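Local coordinates for protein malate synthase (Haloferax volcanii, PDB 3OYZ) that catalyses the magnesium-dependent Claisen condensation of acetyl-CoA with glyoxylate and the hydrolysis of the malyl-CoA intermediate to malate and CoA in the glyoxylate cycle, at residues 13-21 and 30-38; 343-351 and 420-431. All blocks are in the same frame, centred on the assembly; numbering follows the deposited sequence.

Contact 1 (13-21 and 30-38); sequences TFFTSPTAV and MLRRAAGLR. With ACO (acetyl coenzyme *a), chain B.
In the first beta-alpha-beta unit of the TIM barrel, F15, S17 and P18 of strand 13-18 meet M30, L31, A34 and L37 of helix 29-36 and the loop after it, and the adenine of acetyl-CoA is held at this junction. Strand and helix axes run at 149°, 7.9 Å apart at their closest. F15 leaves the strand toward the helix, and with chi1 -180° its CG is anti to the backbone N, which carries the ring between L37 and the adenine. Its CE2 lies 3.8 Å from L37 CD1 and close to the A34 methyl, while CE1 and CZ touch the adenine. L31 sets CD2 against P18 O (3.3 Å) and CD1 against T19 O. The M30 chain, bent at chi2 and chi3, passes obliquely by the P18 ring, SD near CD and CE near CG. A water bridges the backbones, donating to P18 O and accepting from L31 N. The ligand reads the strand with three bonds. Its N6A gives a hydrogen to T16 O at 2.9 Å. S17 OG donates to N1A at 2.8 Å, and T16 OG1 donates to the pantetheine oxygen O5P. From the helix, R33 NH1 lies 2.8 Å from the 3'-phosphate oxygen O7A. An amino donor and a ring-nitrogen acceptor are thus both matched, a pairing that suits adenine, with a positive charge set beside the phosphate.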
loop_
_atom_site.group_PDB
_atom_site.type_symbol
_atom_site.label_atom_id
_atom_site.label_comp_id
_atom_site.label_asym_id
_atom_site.label_seq_id
_atom_site.Cartn_x
_atom_site.Cartn_y
_atom_site.Cartn_z
ATOM N N THR A 13 23.143 6.648 4.473
ATOM C CA THR A 13 23.081 6.954 5.898
ATOM C C THR A 13 22.769 8.429 5.920
ATOM O O THR A 13 23.351 9.161 5.130
ATOM C CB THR A 13 24.517 6.753 6.559
ATOM O OG1 THR A 13 25.482 6.986 5.534
ATOM C CG2 THR A 13 24.735 5.296 6.839
ATOM N N PHE A 14 21.869 8.820 6.811
ATOM C CA PHE A 14 21.358 10.167 6.994
ATOM C C PHE A 14 21.485 10.279 8.487
ATOM O O PHE A 14 20.652 9.738 9.235
ATOM C CB PHE A 14 19.858 10.153 6.518
ATOM C CG PHE A 14 19.109 11.447 6.681
ATOM C CD1 PHE A 14 19.021 12.372 5.646
ATOM C CD2 PHE A 14 18.341 11.648 7.808
ATOM C CE1 PHE A 14 18.310 13.558 5.798
ATOM C CE2 PHE A 14 17.587 12.786 7.951
ATOM C CZ PHE A 14 17.542 13.752 6.952
ATOM N N PHE A 15 22.508 10.989 8.978
ATOM C CA PHE A 15 22.766 10.972 10.445
ATOM C C PHE A 15 22.445 12.276 11.126
ATOM O O PHE A 15 23.033 13.257 10.712
ATOM C CB PHE A 15 24.313 10.846 10.568
ATOM C CG PHE A 15 24.874 10.804 11.982
ATOM C CD1 PHE A 15 24.207 10.174 13.018
ATOM C CD2 PHE A 15 26.187 11.271 12.216
ATOM C CE1 PHE A 15 24.746 10.138 14.348
ATOM C CE2 PHE A 15 26.767 11.219 13.518
ATOM C CZ PHE A 15 26.049 10.619 14.576
ATOM N N THR A 16 21.553 12.359 12.102
ATOM C CA THR A 16 21.314 13.649 12.720
ATOM C C THR A 16 22.145 13.834 14.021
ATOM O O THR A 16 22.247 12.891 14.814
ATOM C CB THR A 16 19.869 13.760 13.161
ATOM O OG1 THR A 16 19.530 12.476 13.680
ATOM C CG2 THR A 16 18.922 14.055 11.873
ATOM N N SER A 17 22.565 15.074 14.292
ATOM C CA SER A 17 23.261 15.437 15.545
ATOM C C SER A 17 22.624 16.651 16.220
ATOM O O SER A 17 22.351 17.658 15.586
ATOM C CB SER A 17 24.715 15.779 15.228
ATOM O OG SER A 17 25.361 14.622 14.701
ATOM N N PRO A 18 22.387 16.609 17.534
ATOM C CA PRO A 18 21.823 17.814 18.163
ATOM C C PRO A 18 22.763 19.014 17.980
ATOM O O PRO A 18 23.979 18.844 17.954
ATOM C CB PRO A 18 21.690 17.430 19.633
ATOM C CG PRO A 18 21.663 15.948 19.618
ATOM C CD PRO A 18 22.543 15.492 18.480
ATOM N N THR A 19 22.250 20.222 17.774
ATOM C CA THR A 19 23.138 21.320 17.412
ATOM C C THR A 19 23.587 22.106 18.668
ATOM O O THR A 19 24.551 22.867 18.604
ATOM C CB THR A 19 22.390 22.293 16.510
ATOM O OG1 THR A 19 21.257 22.673 17.293
ATOM C CG2 THR A 19 21.882 21.548 15.271
ATOM N N ALA A 20 22.885 21.931 19.775
ATOM C CA ALA A 20 23.129 22.673 21.010
ATOM C C ALA A 20 22.556 21.936 22.220
ATOM O O ALA A 20 21.339 21.866 22.388
ATOM C CB ALA A 20 22.574 24.093 20.935
ATOM N N VAL A 21 23.411 21.392 23.091
ATOM C CA VAL A 21 22.931 20.639 24.254
ATOM C C VAL A 21 23.225 21.423 25.538
ATOM O O VAL A 21 24.260 22.074 25.640
ATOM C CB VAL A 21 23.572 19.236 24.290
ATOM C CG1 VAL A 21 23.045 18.389 25.448
ATOM C CG2 VAL A 21 23.302 18.522 22.977
ATOM N N MET A 30 28.504 17.685 20.450
ATOM C CA MET A 30 28.049 16.681 19.470
ATOM C C MET A 30 28.287 17.008 18.006
ATOM O O MET A 30 28.653 16.110 17.270
ATOM C CB MET A 30 26.611 16.267 19.726
ATOM C CG MET A 30 26.398 15.941 21.179
ATOM S SD MET A 30 25.149 14.651 21.227
ATOM C CE MET A 30 24.093 15.375 22.444
ATOM N N LEU A 31 28.170 18.255 17.571
ATOM C CA LEU A 31 28.523 18.579 16.201
ATOM C C LEU A 31 30.003 18.516 15.855
ATOM O O LEU A 31 30.393 18.119 14.725
ATOM C CB LEU A 31 28.016 19.988 15.869
ATOM C CG LEU A 31 26.547 20.388 16.003
ATOM C CD1 LEU A 31 26.387 21.840 15.644
ATOM C CD2 LEU A 31 25.616 19.466 15.166
ATOM N N ARG A 32 30.842 18.984 16.791
ATOM C CA ARG A 32 32.306 18.989 16.563
ATOM C C ARG A 32 32.776 17.568 16.407
ATOM O O ARG A 32 33.555 17.269 15.537
ATOM C CB ARG A 32 33.084 19.698 17.692
ATOM C CG ARG A 32 32.603 21.116 17.956
ATOM C CD ARG A 32 33.712 22.027 18.535
ATOM N NE ARG A 32 33.106 23.100 19.302
ATOM C CZ ARG A 32 32.945 24.313 18.807
ATOM N NH1 ARG A 32 33.465 24.633 17.634
ATOM N NH2 ARG A 32 32.370 25.210 19.566
ATOM N N ARG A 33 32.249 16.663 17.215
ATOM C CA ARG A 33 32.651 15.265 17.100
ATOM C C ARG A 33 32.140 14.624 15.810
ATOM O O ARG A 33 32.903 13.975 15.085
ATOM C CB ARG A 33 32.101 14.544 18.336
ATOM C CG ARG A 33 32.121 13.038 18.183
ATOM C CD ARG A 33 31.459 12.205 19.280
ATOM N NE ARG A 33 32.063 10.871 19.316
ATOM C CZ ARG A 33 33.055 10.523 20.136
ATOM N NH1 ARG A 33 33.570 11.396 21.000
ATOM N NH2 ARG A 33 33.529 9.285 20.114
ATOM N N ALA A 34 30.862 14.832 15.467
ATOM C CA ALA A 34 30.279 14.194 14.272
ATOM C C ALA A 34 30.982 14.751 13.060
ATOM O O ALA A 34 31.268 14.037 12.105
ATOM C CB ALA A 34 28.745 14.464 14.220
ATOM N N ALA A 35 31.379 16.021 13.134
ATOM C CA ALA A 35 32.140 16.586 12.026
ATOM C C ALA A 35 33.512 16.011 11.779
ATOM O O ALA A 35 34.019 16.213 10.674
ATOM C CB ALA A 35 32.265 18.068 12.136
ATOM N N GLY A 36 34.087 15.313 12.773
ATOM C CA GLY A 36 35.412 14.670 12.599
ATOM C C GLY A 36 35.374 13.220 12.157
ATOM O O GLY A 36 36.400 12.640 11.761
ATOM N N LEU A 37 34.168 12.640 12.082
ATOM C CA LEU A 37 34.028 11.250 11.637
ATOM C C LEU A 37 34.537 11.026 10.221
ATOM O O LEU A 37 34.362 11.915 9.394
ATOM C CB LEU A 37 32.557 10.849 11.772
ATOM C CG LEU A 37 31.936 10.762 13.162
ATOM C CD1 LEU A 37 30.420 10.471 13.084
ATOM C CD2 LEU A 37 32.627 9.660 14.001
ATOM N N ARG A 38 35.073 9.847 9.882
ATOM C CA ARG A 38 35.696 9.545 8.582
ATOM C C ARG A 38 35.530 8.076 8.209
ATOM O O ARG A 38 35.305 7.243 9.068
ATOM C CB ARG A 38 37.220 9.820 8.594
ATOM C CG ARG A 38 37.619 11.274 8.883
ATOM C CD ARG A 38 37.537 12.249 7.655
ATOM N NE ARG A 38 37.827 13.645 8.040
ATOM C CZ ARG A 38 37.063 14.501 8.720
ATOM N NH1 ARG A 38 35.791 14.262 9.037
ATOM N NH2 ARG A 38 37.543 15.709 9.009
HETATM N N1A ACO B . 25.794 13.013 16.976
HETATM C C2A ACO B . 27.045 13.226 17.425
HETATM N N3A ACO B . 27.572 12.456 18.393
HETATM C C4A ACO B . 26.890 11.445 18.990
HETATM C C5A ACO B . 25.514 11.186 18.513
HETATM C C6A ACO B . 24.960 12.069 17.469
HETATM N N6A ACO B . 23.675 11.827 17.096
HETATM N N7A ACO B . 25.024 10.163 19.225
HETATM C C8A ACO B . 25.989 9.800 20.103
HETATM N N9A ACO B . 27.106 10.520 19.931
HETATM C C1B ACO B . 28.353 10.325 20.739
HETATM C C2B ACO B . 27.936 10.024 22.172
HETATM O O2B ACO B . 27.737 11.257 22.862
HETATM C C3B ACO B . 29.091 9.194 22.697
HETATM O O3B ACO B . 30.092 10.182 22.959
HETATM P P3B ACO B . 31.351 10.036 24.011
HETATM O O7A ACO B . 32.462 9.772 23.007
HETATM O O8A ACO B . 30.873 8.887 24.875
HETATM O O9A ACO B . 31.439 11.337 24.777
HETATM C C4B ACO B . 29.476 8.378 21.474
HETATM O O4B ACO B . 29.120 9.175 20.335
HETATM C C5B ACO B . 28.688 7.076 21.392
HETATM O O5B ACO B . 27.361 7.366 21.834
HETATM P P1A ACO B . 26.299 6.212 22.175
HETATM O O1A ACO B . 26.624 5.397 23.385
HETATM O O2A ACO B . 26.211 5.414 20.906
HETATM O O3A ACO B . 24.858 6.855 22.448
HETATM P P2A ACO B . 24.509 7.631 23.806
HETATM O O4A ACO B . 25.756 8.444 23.936
HETATM O O5A ACO B . 23.837 6.637 24.731
HETATM O O6A ACO B . 23.280 8.639 23.462
HETATM C CBP ACO B . 21.329 9.481 22.222
HETATM C CCP ACO B . 22.058 8.265 22.806
HETATM C CDP ACO B . 20.985 10.488 23.318
HETATM C CEP ACO B . 20.016 8.971 21.643
HETATM C CAP ACO B . 22.168 10.230 21.179
HETATM O OAP ACO B . 22.671 9.210 20.329
HETATM C C9P ACO B . 21.383 11.211 20.332
HETATM O O9P ACO B . 20.979 12.268 20.828
HETATM N N8P ACO B . 21.141 10.844 19.063
HETATM C C7P ACO B . 20.404 11.746 18.188
HETATM C C6P ACO B . 18.902 11.815 18.500
HETATM C C5P ACO B . 18.288 12.568 17.334
HETATM O O5P ACO B . 19.003 12.951 16.410
HETATM N N4P ACO B . 16.964 12.710 17.375
HETATM C C3P ACO B . 16.172 13.357 16.343
HETATM C C2P ACO B . 16.145 12.539 15.049
HETATM S S1P ACO B . 14.737 11.514 15.358
HETATM C C ACO B . 13.326 12.383 15.059
HETATM O O ACO B . 13.289 13.595 14.975
HETATM C CH3 ACO B . 12.062 11.588 14.949
HETATM O O HOH W 1 26.218 19.581 19.838
#

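Contact 2 (343-351 and 420-431); sequences MDDIVDSME and YGAGVVERAMEV
Segment 343-351 of helix 343-358 and helix 422-428 run roughly the same way, their axes crossing at 37° with a closest approach of 10.4 Å; D344 and V424, and V347 and A428, have the nearest CA atoms. The long side chain of R427 spans this wide gap. Its CG is anti to the backbone N and the chain bends at chi3, which turns the guanidinium among D344, V347, D348 and E351 as a knob in a hole. Three carboxylates surround its edge. R427 NE donates to D344 OD1 at 3.2 Å, almost in the guanidinium plane and nearly along the C-O axis of the acceptor, with the two planar groups only 23° apart. R427 NH1 reaches E351 OE2 at 3.1 Å, meeting it on the syn side. A weak bond of 2.8 Å joins R427 NH2 to D348 OD1, and a second weak one runs from NH2 to D344 OD1. While these bonds use the rim, V347 CG1 lies over one face of the group, 3.3 Å from R427 NH1, so the charged plate also has an apolar backing. In this salt-bridge network three acidic groups share one positive charge, which probably eases the crowding of their negative charges.

At the N-terminal end of helix 343-358, M343 bends at chi3 and sets CE over the centre of the Y420 ring, 3.5 Å from its centroid and 5° off the normal, a CH-pi contact; M343 SD rests 3.9 Å from A428 CB. M350, two turns on, brings CE to V431 CG1 at 3.6 Å. P273 O of the second subunit accepts from Y420 OH. Helix 397-408 adjoins both segments, through I399 against M343 and Q403 bonded to the A428 and V431 carbonyls.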
loop_
_atom_site.group_PDB
_atom_site.type_symbol
_atom_site.label_atom_id
_atom_site.label_comp_id
_atom_site.label_asym_id
_atom_site.label_seq_id
_atom_site.Cartn_x
_atom_site.Cartn_y
_atom_site.Cartn_z
ATOM N N MET A 343 -1.772 2.356 31.511
ATOM C CA MET A 343 -2.021 3.788 31.383
ATOM C C MET A 343 -1.098 4.659 32.245
ATOM O O MET A 343 -0.564 5.676 31.774
ATOM C CB MET A 343 -3.494 4.135 31.618
ATOM C CG MET A 343 -3.773 5.584 31.183
ATOM S SD MET A 343 -5.477 5.956 30.718
ATOM C CE MET A 343 -6.409 5.591 32.205
ATOM N N ASP A 344 -0.878 4.240 33.493
ATOM C CA ASP A 344 0.112 4.868 34.378
ATOM C C ASP A 344 1.541 4.923 33.863
ATOM O O ASP A 344 2.209 5.948 33.969
ATOM C CB ASP A 344 0.121 4.157 35.732
ATOM C CG ASP A 344 -0.640 4.931 36.780
ATOM O OD1 ASP A 344 -0.441 6.169 36.858
ATOM O OD2 ASP A 344 -1.419 4.284 37.512
ATOM N N ASP A 345 2.023 3.807 33.328
ATOM C CA ASP A 345 3.344 3.776 32.707
ATOM C C ASP A 345 3.532 4.838 31.607
ATOM O O ASP A 345 4.542 5.558 31.582
ATOM C CB ASP A 345 3.600 2.384 32.133
ATOM C CG ASP A 345 3.812 1.340 33.206
ATOM O OD1 ASP A 345 4.580 1.620 34.159
ATOM O OD2 ASP A 345 3.216 0.247 33.076
ATOM N N ILE A 346 2.538 4.938 30.720
ATOM C CA ILE A 346 2.548 5.921 29.626
ATOM C C ILE A 346 2.727 7.376 30.093
ATOM O O ILE A 346 3.660 8.074 29.650
ATOM C CB ILE A 346 1.308 5.789 28.692
ATOM C CG1 ILE A 346 1.444 4.531 27.821
ATOM C CG2 ILE A 346 1.211 7.022 27.824
ATOM C CD1 ILE A 346 0.136 3.833 27.597
ATOM N N VAL A 347 1.867 7.812 31.003
ATOM C CA VAL A 347 2.073 9.112 31.633
ATOM C C VAL A 347 3.477 9.302 32.251
ATOM O O VAL A 347 4.076 10.377 32.126
ATOM C CB VAL A 347 1.032 9.284 32.755
ATOM C CG1 VAL A 347 1.151 10.679 33.358
ATOM C CG2 VAL A 347 -0.385 8.901 32.250
ATOM N N ASP A 348 4.006 8.267 32.897
ATOM C CA ASP A 348 5.339 8.334 33.494
ATOM C C ASP A 348 6.407 8.622 32.426
ATOM O O ASP A 348 7.253 9.521 32.612
ATOM C CB ASP A 348 5.704 7.004 34.201
ATOM C CG ASP A 348 5.005 6.798 35.566
ATOM O OD1 ASP A 348 4.387 7.756 36.073
ATOM O OD2 ASP A 348 5.052 5.669 36.128
ATOM N N SER A 349 6.398 7.851 31.328
ATOM C CA SER A 349 7.394 8.080 30.269
ATOM C C SER A 349 7.333 9.503 29.737
ATOM O O SER A 349 8.364 10.101 29.438
ATOM C CB SER A 349 7.220 7.102 29.117
ATOM O OG SER A 349 7.131 5.797 29.650
ATOM N N MET A 350 6.126 10.059 29.701
ATOM C CA MET A 350 5.898 11.390 29.149
ATOM C C MET A 350 6.420 12.530 30.040
ATOM O O MET A 350 7.108 13.442 29.551
ATOM C CB MET A 350 4.417 11.555 28.784
ATOM C CG MET A 350 3.968 10.845 27.486
ATOM S SD MET A 350 2.202 11.015 27.108
ATOM C CE MET A 350 1.968 12.791 27.161
ATOM N N GLU A 351 6.094 12.458 31.332
ATOM C CA GLU A 351 6.606 13.383 32.369
ATOM C C GLU A 351 8.123 13.348 32.502
ATOM O O GLU A 351 8.765 14.399 32.425
ATOM C CB GLU A 351 5.918 13.165 33.712
ATOM C CG GLU A 351 4.479 13.699 33.699
ATOM C CD GLU A 351 3.588 13.116 34.791
ATOM O OE1 GLU A 351 2.412 13.519 34.872
ATOM O OE2 GLU A 351 4.012 12.241 35.576
ATOM N N TYR A 420 -9.887 1.209 35.932
ATOM C CA TYR A 420 -8.634 1.868 36.296
ATOM C C TYR A 420 -8.384 2.265 37.758
ATOM O O TYR A 420 -7.223 2.408 38.163
ATOM C CB TYR A 420 -8.388 3.134 35.464
ATOM C CG TYR A 420 -8.248 2.853 33.983
ATOM C CD1 TYR A 420 -7.121 2.212 33.473
ATOM C CD2 TYR A 420 -9.274 3.182 33.108
ATOM C CE1 TYR A 420 -7.012 1.921 32.105
ATOM C CE2 TYR A 420 -9.182 2.895 31.754
ATOM C CZ TYR A 420 -8.048 2.285 31.261
ATOM O OH TYR A 420 -7.993 2.036 29.920
ATOM N N GLY A 421 -9.454 2.537 38.498
ATOM C CA GLY A 421 -9.360 3.231 39.784
ATOM C C GLY A 421 -9.487 4.727 39.562
ATOM O O GLY A 421 -8.899 5.260 38.621
ATOM N N ALA A 422 -10.249 5.400 40.424
ATOM C CA ALA A 422 -10.590 6.823 40.293
ATOM C C ALA A 422 -9.381 7.756 40.320
ATOM O O ALA A 422 -9.443 8.939 39.951
ATOM C CB ALA A 422 -11.581 7.216 41.394
ATOM N N GLY A 423 -8.278 7.214 40.815
ATOM C CA GLY A 423 -7.046 7.981 40.929
ATOM C C GLY A 423 -6.295 7.984 39.611
ATOM O O GLY A 423 -5.861 9.044 39.156
ATOM N N VAL A 424 -6.119 6.802 39.023
ATOM C CA VAL A 424 -5.535 6.671 37.678
ATOM C C VAL A 424 -6.329 7.502 36.659
ATOM O O VAL A 424 -5.729 8.237 35.860
ATOM C CB VAL A 424 -5.446 5.205 37.191
ATOM C CG1 VAL A 424 -4.789 5.136 35.799
ATOM C CG2 VAL A 424 -4.720 4.331 38.206
ATOM N N VAL A 425 -7.656 7.446 36.766
ATOM C CA VAL A 425 -8.538 8.226 35.921
ATOM C C VAL A 425 -8.266 9.716 35.974
ATOM O O VAL A 425 -8.229 10.359 34.918
ATOM C CB VAL A 425 -10.030 7.926 36.159
ATOM C CG1 VAL A 425 -10.929 8.887 35.391
ATOM C CG2 VAL A 425 -10.360 6.503 35.779
ATOM N N GLU A 426 -8.095 10.275 37.174
ATOM C CA GLU A 426 -8.093 11.734 37.314
ATOM C C GLU A 426 -6.718 12.203 36.897
ATOM O O GLU A 426 -6.576 13.302 36.361
ATOM C CB GLU A 426 -8.465 12.223 38.722
ATOM C CG GLU A 426 -9.974 12.150 39.071
ATOM C CD GLU A 426 -10.946 12.534 37.923
ATOM O OE1 GLU A 426 -10.743 13.567 37.227
ATOM O OE2 GLU A 426 -11.949 11.796 37.726
ATOM N N ARG A 427 -5.729 11.330 37.048
ATOM C CA ARG A 427 -4.400 11.623 36.501
ATOM C C ARG A 427 -4.354 11.733 34.963
ATOM O O ARG A 427 -3.729 12.667 34.450
ATOM C CB ARG A 427 -3.386 10.585 36.984
ATOM C CG ARG A 427 -1.956 11.072 36.873
ATOM C CD ARG A 427 -1.090 10.376 37.895
ATOM N NE ARG A 427 -0.191 9.371 37.341
ATOM C CZ ARG A 427 0.986 9.630 36.773
ATOM N NH1 ARG A 427 1.403 10.883 36.620
ATOM N NH2 ARG A 427 1.740 8.623 36.348
ATOM N N ALA A 428 -4.996 10.786 34.267
ATOM C CA ALA A 428 -5.107 10.708 32.795
ATOM C C ALA A 428 -5.803 11.947 32.283
ATOM O O ALA A 428 -5.300 12.629 31.390
ATOM C CB ALA A 428 -5.919 9.501 32.370
ATOM N N MET A 429 -6.941 12.250 32.904
ATOM C CA MET A 429 -7.657 13.464 32.572
ATOM C C MET A 429 -6.854 14.738 32.726
ATOM O O MET A 429 -7.307 15.731 32.185
ATOM C CB MET A 429 -8.998 13.589 33.292
ATOM C CG MET A 429 -9.959 12.460 33.009
ATOM S SD MET A 429 -10.077 12.178 31.215
ATOM C CE MET A 429 -11.147 13.471 30.620
ATOM N N GLU A 430 -5.668 14.716 33.337
ATOM C CA GLU A 430 -4.851 15.925 33.474
ATOM C C GLU A 430 -3.858 16.201 32.353
ATOM O O GLU A 430 -3.553 17.366 32.098
ATOM C CB GLU A 430 -4.007 15.916 34.756
ATOM C CG GLU A 430 -4.739 15.689 36.069
ATOM C CD GLU A 430 -5.335 16.948 36.670
ATOM O OE1 GLU A 430 -5.909 17.761 35.904
ATOM O OE2 GLU A 430 -5.232 17.098 37.909
ATOM N N VAL A 431 -3.317 15.154 31.736
ATOM C CA VAL A 431 -2.231 15.254 30.758
ATOM C C VAL A 431 -2.504 16.276 29.648
ATOM O O VAL A 431 -3.655 16.416 29.245
ATOM C CB VAL A 431 -2.009 13.872 30.119
ATOM C CG1 VAL A 431 -0.920 13.888 29.062
ATOM C CG2 VAL A 431 -1.712 12.853 31.188
#

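The two contacts come in series along the chain, contact 1 closing within the first beta-alpha-beta unit of the barrel before contact 2 joins two helices near the C-terminus. Their centres are about 36 Å apart and their nearest atoms about 16 Å, and they share no helix or strand. From contact centre to chain centre is about 14 Å for contact 1 and about 27 Å for contact 2. Contact 1 contributes part of the acetyl-CoA pocket within the barrel, whereas contact 2 packs C-terminal helices together next to a subunit interface, with the M350 side chain about 12 Å from that of D388, the predicted proton acceptor. Cofactor binding and helix packing at the interface thus fall to separate regions.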